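Local coordinates for EF0056 (Enterococcus faecalis, PDB 6ORI), which is an enterococcal surface protein, represented here by part of its N-terminal region, whose function is unknown but is probably connected with biofilm formation, at residues F19-G24 with E69-L74; Y292-E297 with V341-L346. One frame throughout, in Å; residues are numbered along the deposited sequence.

Contact 1. Residues F19-G24 with E69-L74; sequences FQENPG and EIRLQL
Gln73 and Arg71 reach the loop 19-24 by different first torsions. Gln73 has CG anti to its backbone N (chi1 180°) and an extended chain, which carries its amide up to the backbone of Phe19 and Gln20; Arg71 has CG beside the backbone N, anti to the carbonyl carbon (chi1 -72°), and runs straight to NE, meeting the Glu21 side chain at about a right angle. Gln73 NE2 donates to Phe19 O over 2.9 Å, a nearly straight bond that lies in both the carbonyl plane and the Gln73 amide plane. At the other end of the same amide, OE1 packs 3.6 Å from Gln20 CB and takes a hydrogen bond from a water that in turn accepts from Glu21 N, so in this conformer both ends of the amide have a partner. Strand 68-74 belongs to the antiparallel sheet of the N-terminal half of the chain, consistent with an immunoglobulin-like fold, between strands 113-117 and 166-173, and the irregular segment before strand 31-38 lies over its face. Further along the strand, three carboxylates surround Arg71 and would be expected to stabilise its positive charge. Arg71 NH1 forms a salt bridge of 2.9 Å with the syn lone pair of Glu21 OE1, which sits in the guanidinium plane although the carboxylate is turned 39° from it. Tyr170 OH also bonds to Glu21 OE1. The opposite side of the guanidinium grips Glu69 side-on, NE and NH2 each 2.9 Å from OE1. Asp178 makes a further salt bridge to Arg71 NH2.

Contact 2. Residues Y292-E297 with V341-L346; sequences YNVAFE and VVRYVL
Arg343 NH2 points into the carbonyl of Val294, joining the 277-284 to 300-304 connection to strand 340-348, the middle strand of a five-stranded antiparallel sheet in the C-terminal half of the chain, consistent with an immunoglobulin-like fold. The tight part is polar. Arg343 NH2 lies 2.7 Å from Val294 O, in the plane of that carbonyl, with 159° at the hydrogen, and NH1 adds weak bonds to Val294 O and, at 3.3 Å, to Ala295 O. Both oxygens lie at the guanidinium edge. CG stands anti to the backbone N (chi1 171°), lifting the arginine off the strand, and a bend at chi3 (-65°) turns its head toward the loop carbonyls. Asp243 of the adjoining strand holds NE in a salt bridge, which is consistent with fixing the guanidinium's direction. The loop is shaped on its own side by an Asx turn, Asn293 OD1 accepting from Ala295 N.

Contacts on either side of the arginine are looser. Tyr292 OH, hydrogen-bonded to Lys245 NZ, stands 4.0 Å from Val341 CG2, and Phe296 CE1 meets Val345 CG2 at 3.8 Å, the two side chains coming from opposite directions. A single water bridges the two segments beside the phenyl ring: it sits over a ring face, offset toward the rim, accepts from Arg343 NH1 at 2.8 Å and donates to Phe296 O at 2.8 Å.

From the N terminus, the chain first passes through 19-24, forms strands 31-38 and 50-59, and returns on strand 68-74, where contact 1 closes a loop of 44 intervening residues. It then completes the first sheet and crosses into the second half of the molecule through strand 211-221. Contact 2 opens only after strand 277-284 and closes across 43 intervening residues on strand 340-348, so the two loops follow in series and neither nest nor cross. Contact 1 ties the N-terminal segment to the first sheet; contact 2 anchors a loop on the five-stranded sheet. Their centres are 21 Å apart and their nearest atoms about 13 Å, without touching.

Contact 1. Residues F19-G24 with E69-L74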
loop_
_atom_site.group_PDB
_atom_site.type_symbol
_atom_site.label_atom_id
_atom_site.label_comp_id
_atom_site.label_asym_id
_atom_site.label_seq_id
_atom_site.Cartn_x
_atom_site.Cartn_y
_atom_site.Cartn_z
ATOM N N PHE A 19 -11.639 8.000 9.681
ATOM C CA PHE A 19 -11.290 7.937 11.102
ATOM C C PHE A 19 -9.960 7.230 11.321
ATOM O O PHE A 19 -9.807 6.039 11.040
ATOM C CB PHE A 19 -12.412 7.274 11.908
ATOM C CG PHE A 19 -13.708 8.042 11.879
ATOM C CD1 PHE A 19 -13.795 9.301 12.453
ATOM C CD2 PHE A 19 -14.835 7.507 11.276
ATOM C CE1 PHE A 19 -14.983 10.014 12.424
ATOM C CE2 PHE A 19 -16.025 8.216 11.244
ATOM C CZ PHE A 19 -16.097 9.470 11.819
ATOM N N GLN A 20 -8.998 7.996 11.822
ATOM C CA GLN A 20 -7.635 7.524 12.005
ATOM C C GLN A 20 -6.840 8.608 12.714
ATOM O O GLN A 20 -7.297 9.743 12.866
ATOM C CB GLN A 20 -6.982 7.215 10.659
ATOM C CG GLN A 20 -6.760 8.445 9.765
ATOM C CD GLN A 20 -6.020 8.100 8.503
ATOM O OE1 GLN A 20 -6.254 7.050 7.917
ATOM N NE2 GLN A 20 -5.109 8.973 8.083
ATOM N N GLU A 21 -5.637 8.254 13.141
ATOM C CA GLU A 21 -4.736 9.218 13.756
ATOM C C GLU A 21 -4.121 10.143 12.708
ATOM O O GLU A 21 -3.487 9.679 11.759
ATOM C CB GLU A 21 -3.615 8.484 14.506
ATOM C CG GLU A 21 -4.106 7.657 15.694
ATOM C CD GLU A 21 -2.989 7.168 16.632
ATOM O OE1 GLU A 21 -1.951 6.614 16.180
ATOM O OE2 GLU A 21 -3.164 7.328 17.860
ATOM N N ASN A 22 -4.315 11.451 12.885
ATOM C CA ASN A 22 -3.691 12.472 12.033
ATOM C C ASN A 22 -3.001 13.526 12.894
ATOM O O ASN A 22 -3.390 14.690 12.868
ATOM C CB ASN A 22 -4.737 13.141 11.131
ATOM C CG ASN A 22 -5.362 12.170 10.145
ATOM O OD1 ASN A 22 -4.657 11.440 9.445
ATOM N ND2 ASN A 22 -6.691 12.156 10.083
ATOM N N PRO A 23 -1.995 13.112 13.679
ATOM C CA PRO A 23 -1.295 14.009 14.607
ATOM C C PRO A 23 -0.303 14.958 13.940
ATOM O O PRO A 23 0.154 15.894 14.599
ATOM C CB PRO A 23 -0.532 13.042 15.501
ATOM C CG PRO A 23 -0.238 11.885 14.604
ATOM C CD PRO A 23 -1.440 11.746 13.715
ATOM N N GLY A 24 0.034 14.712 12.681
ATOM C CA GLY A 24 1.046 15.499 12.009
ATOM C C GLY A 24 2.199 14.591 11.653
ATOM O O GLY A 24 2.101 13.373 11.802
ATOM N N GLU A 69 7.777 3.179 16.952
ATOM C CA GLU A 69 6.653 2.284 17.253
ATOM C C GLU A 69 5.786 2.059 16.028
ATOM O O GLU A 69 5.298 3.004 15.410
ATOM C CB GLU A 69 5.812 2.868 18.370
ATOM C CG GLU A 69 4.661 1.991 18.804
ATOM C CD GLU A 69 4.013 2.547 20.036
ATOM O OE1 GLU A 69 3.120 3.412 19.884
ATOM O OE2 GLU A 69 4.453 2.165 21.141
ATOM N N ILE A 70 5.585 0.797 15.692
ATOM C CA ILE A 70 4.718 0.422 14.596
ATOM C C ILE A 70 3.302 0.383 15.125
ATOM O O ILE A 70 3.052 -0.189 16.206
ATOM C CB ILE A 70 5.095 -0.972 14.064
ATOM C CG1 ILE A 70 6.503 -0.965 13.440
ATOM C CG2 ILE A 70 4.056 -1.473 13.031
ATOM C CD1 ILE A 70 7.034 -2.349 13.132
ATOM N N ARG A 71 2.391 1.022 14.413
ATOM C CA ARG A 71 0.988 0.970 14.731
ATOM C C ARG A 71 0.226 0.315 13.606
ATOM O O ARG A 71 0.517 0.530 12.423
ATOM C CB ARG A 71 0.439 2.352 15.058
ATOM C CG ARG A 71 0.975 2.792 16.429
ATOM C CD ARG A 71 0.340 4.012 16.984
ATOM N NE ARG A 71 0.966 4.357 18.253
ATOM C CZ ARG A 71 0.691 5.456 18.930
ATOM N NH1 ARG A 71 -0.178 6.340 18.463
ATOM N NH2 ARG A 71 1.319 5.682 20.064
ATOM N N LEU A 72 -0.729 -0.536 13.975
ATOM C CA LEU A 72 -1.558 -1.271 13.027
ATOM C C LEU A 72 -3.008 -0.956 13.378
ATOM O O LEU A 72 -3.486 -1.290 14.470
ATOM C CB LEU A 72 -1.304 -2.759 13.134
ATOM C CG LEU A 72 -2.192 -3.638 12.269
ATOM C CD1 LEU A 72 -1.941 -3.428 10.783
ATOM C CD2 LEU A 72 -1.987 -5.094 12.658
ATOM N N GLN A 73 -3.693 -0.262 12.473
ATOM C CA GLN A 73 -5.123 0.003 12.592
ATOM C C GLN A 73 -5.871 -1.025 11.749
ATOM O O GLN A 73 -5.490 -1.291 10.592
ATOM C CB GLN A 73 -5.500 1.421 12.138
ATOM C CG GLN A 73 -7.006 1.711 12.252
ATOM C CD GLN A 73 -7.369 3.180 12.040
ATOM O OE1 GLN A 73 -6.630 4.085 12.430
ATOM N NE2 GLN A 73 -8.531 3.419 11.446
ATOM N N LEU A 74 -6.921 -1.614 12.327
ATOM C CA LEU A 74 -7.782 -2.543 11.604
ATOM C C LEU A 74 -9.193 -1.991 11.551
ATOM O O LEU A 74 -9.665 -1.366 12.481
ATOM C CB LEU A 74 -7.816 -3.911 12.275
ATOM C CG LEU A 74 -6.490 -4.625 12.371
ATOM C CD1 LEU A 74 -6.714 -5.924 13.112
ATOM C CD2 LEU A 74 -5.865 -4.875 11.021
HETATM O O HOH W 1 -4.554 5.603 12.529
#

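Contact 2. Residues Y292-E297 with V341-L346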
loop_
_atom_site.group_PDB
_atom_site.type_symbol
_atom_site.label_atom_id
_atom_site.label_comp_id
_atom_site.label_asym_id
_atom_site.label_seq_id
_atom_site.Cartn_x
_atom_site.Cartn_y
_atom_site.Cartn_z
ATOM N N TYR A 292 14.011 10.033 3.544
ATOM C CA TYR A 292 12.970 9.491 2.683
ATOM C C TYR A 292 11.812 10.461 2.532
ATOM O O TYR A 292 11.186 10.855 3.512
ATOM C CB TYR A 292 12.475 8.172 3.286
ATOM C CG TYR A 292 11.506 7.418 2.421
ATOM C CD1 TYR A 292 11.952 6.617 1.373
ATOM C CD2 TYR A 292 10.135 7.506 2.640
ATOM C CE1 TYR A 292 11.051 5.924 0.570
ATOM C CE2 TYR A 292 9.240 6.832 1.835
ATOM C CZ TYR A 292 9.708 6.037 0.811
ATOM O OH TYR A 292 8.802 5.353 0.007
ATOM N N ASN A 293 11.510 10.816 1.283
ATOM C CA ASN A 293 10.503 11.824 0.972
ATOM C C ASN A 293 9.919 11.491 -0.383
ATOM O O ASN A 293 10.642 11.495 -1.424
ATOM C CB ASN A 293 11.112 13.229 0.949
ATOM C CG ASN A 293 10.083 14.327 0.633
ATOM O OD1 ASN A 293 9.338 14.228 -0.330
ATOM N ND2 ASN A 293 10.080 15.387 1.426
ATOM N N VAL A 294 8.624 11.203 -0.382
ATOM C CA VAL A 294 7.909 10.903 -1.606
ATOM C C VAL A 294 6.732 11.873 -1.756
ATOM O O VAL A 294 5.697 11.538 -2.326
ATOM C CB VAL A 294 7.461 9.410 -1.656
ATOM C CG1 VAL A 294 8.684 8.499 -1.712
ATOM C CG2 VAL A 294 6.590 9.056 -0.482
ATOM N N ALA A 295 6.897 13.105 -1.287
ATOM C CA ALA A 295 5.878 14.129 -1.503
ATOM C C ALA A 295 5.641 14.330 -3.004
ATOM O O ALA A 295 6.504 14.053 -3.825
ATOM C CB ALA A 295 6.311 15.433 -0.884
ATOM N N PHE A 296 4.477 14.845 -3.342
ATOM C CA PHE A 296 4.147 15.110 -4.739
ATOM C C PHE A 296 5.191 15.998 -5.396
ATOM O O PHE A 296 5.568 15.800 -6.553
ATOM C CB PHE A 296 2.771 15.777 -4.822
ATOM C CG PHE A 296 2.218 15.854 -6.222
ATOM C CD1 PHE A 296 1.454 14.825 -6.732
ATOM C CD2 PHE A 296 2.447 16.953 -7.014
ATOM C CE1 PHE A 296 0.926 14.877 -8.005
ATOM C CE2 PHE A 296 1.918 17.016 -8.311
ATOM C CZ PHE A 296 1.165 15.979 -8.794
ATOM N N GLU A 297 5.653 17.026 -4.695
ATOM C CA GLU A 297 6.584 17.971 -5.311
ATOM C C GLU A 297 7.879 17.300 -5.756
ATOM O O GLU A 297 8.554 17.797 -6.653
ATOM C CB GLU A 297 6.907 19.133 -4.368
ATOM C CG GLU A 297 7.660 18.729 -3.123
ATOM C CD GLU A 297 8.194 19.924 -2.391
ATOM O OE1 GLU A 297 9.203 20.510 -2.846
ATOM O OE2 GLU A 297 7.586 20.287 -1.374
ATOM N N VAL A 341 8.788 3.309 -6.085
ATOM C CA VAL A 341 7.460 3.910 -6.134
ATOM C C VAL A 341 7.210 4.396 -7.550
ATOM O O VAL A 341 8.019 5.174 -8.077
ATOM C CB VAL A 341 7.305 5.073 -5.134
ATOM C CG1 VAL A 341 5.954 5.738 -5.275
ATOM C CG2 VAL A 341 7.475 4.581 -3.715
ATOM N N VAL A 342 6.123 3.915 -8.142
ATOM C CA VAL A 342 5.623 4.352 -9.450
ATOM C C VAL A 342 4.365 5.122 -9.139
ATOM O O VAL A 342 3.478 4.603 -8.478
ATOM C CB VAL A 342 5.313 3.134 -10.346
ATOM C CG1 VAL A 342 4.767 3.575 -11.701
ATOM C CG2 VAL A 342 6.575 2.274 -10.526
ATOM N N ARG A 343 4.282 6.359 -9.604
ATOM C CA ARG A 343 3.159 7.221 -9.263
ATOM C C ARG A 343 2.299 7.507 -10.490
ATOM O O ARG A 343 2.819 7.904 -11.554
ATOM C CB ARG A 343 3.680 8.517 -8.629
ATOM C CG ARG A 343 2.592 9.557 -8.439
ATOM C CD ARG A 343 3.084 10.665 -7.544
ATOM N NE ARG A 343 3.348 10.148 -6.205
ATOM C CZ ARG A 343 4.210 10.656 -5.330
ATOM N NH1 ARG A 343 4.932 11.715 -5.631
ATOM N NH2 ARG A 343 4.370 10.068 -4.148
ATOM N N TYR A 344 0.986 7.349 -10.337
ATOM C CA TYR A 344 0.019 7.700 -11.360
ATOM C C TYR A 344 -0.877 8.808 -10.848
ATOM O O TYR A 344 -1.397 8.755 -9.709
ATOM C CB TYR A 344 -0.812 6.474 -11.742
ATOM C CG TYR A 344 0.025 5.319 -12.213
ATOM C CD1 TYR A 344 0.676 5.371 -13.439
ATOM C CD2 TYR A 344 0.148 4.163 -11.462
ATOM C CE1 TYR A 344 1.436 4.359 -13.885
ATOM C CE2 TYR A 344 0.929 3.111 -11.910
ATOM C CZ TYR A 344 1.549 3.211 -13.130
ATOM O OH TYR A 344 2.329 2.224 -13.655
ATOM N N VAL A 345 -1.041 9.844 -11.656
ATOM C CA VAL A 345 -1.856 10.999 -11.310
ATOM C C VAL A 345 -3.109 10.995 -12.191
ATOM O O VAL A 345 -3.012 11.207 -13.404
ATOM C CB VAL A 345 -1.062 12.288 -11.514
ATOM C CG1 VAL A 345 -1.901 13.481 -11.149
ATOM C CG2 VAL A 345 0.240 12.277 -10.719
ATOM N N LEU A 346 -4.265 10.759 -11.587
ATOM C CA LEU A 346 -5.539 10.659 -12.302
ATOM C C LEU A 346 -6.246 11.979 -12.137
ATOM O O LEU A 346 -6.858 12.228 -11.108
ATOM C CB LEU A 346 -6.408 9.535 -11.712
ATOM C CG LEU A 346 -5.748 8.165 -11.497
ATOM C CD1 LEU A 346 -6.728 7.182 -10.903
ATOM C CD2 LEU A 346 -5.228 7.624 -12.796
HETATM O O HOH W 2 5.032 13.403 -7.909
#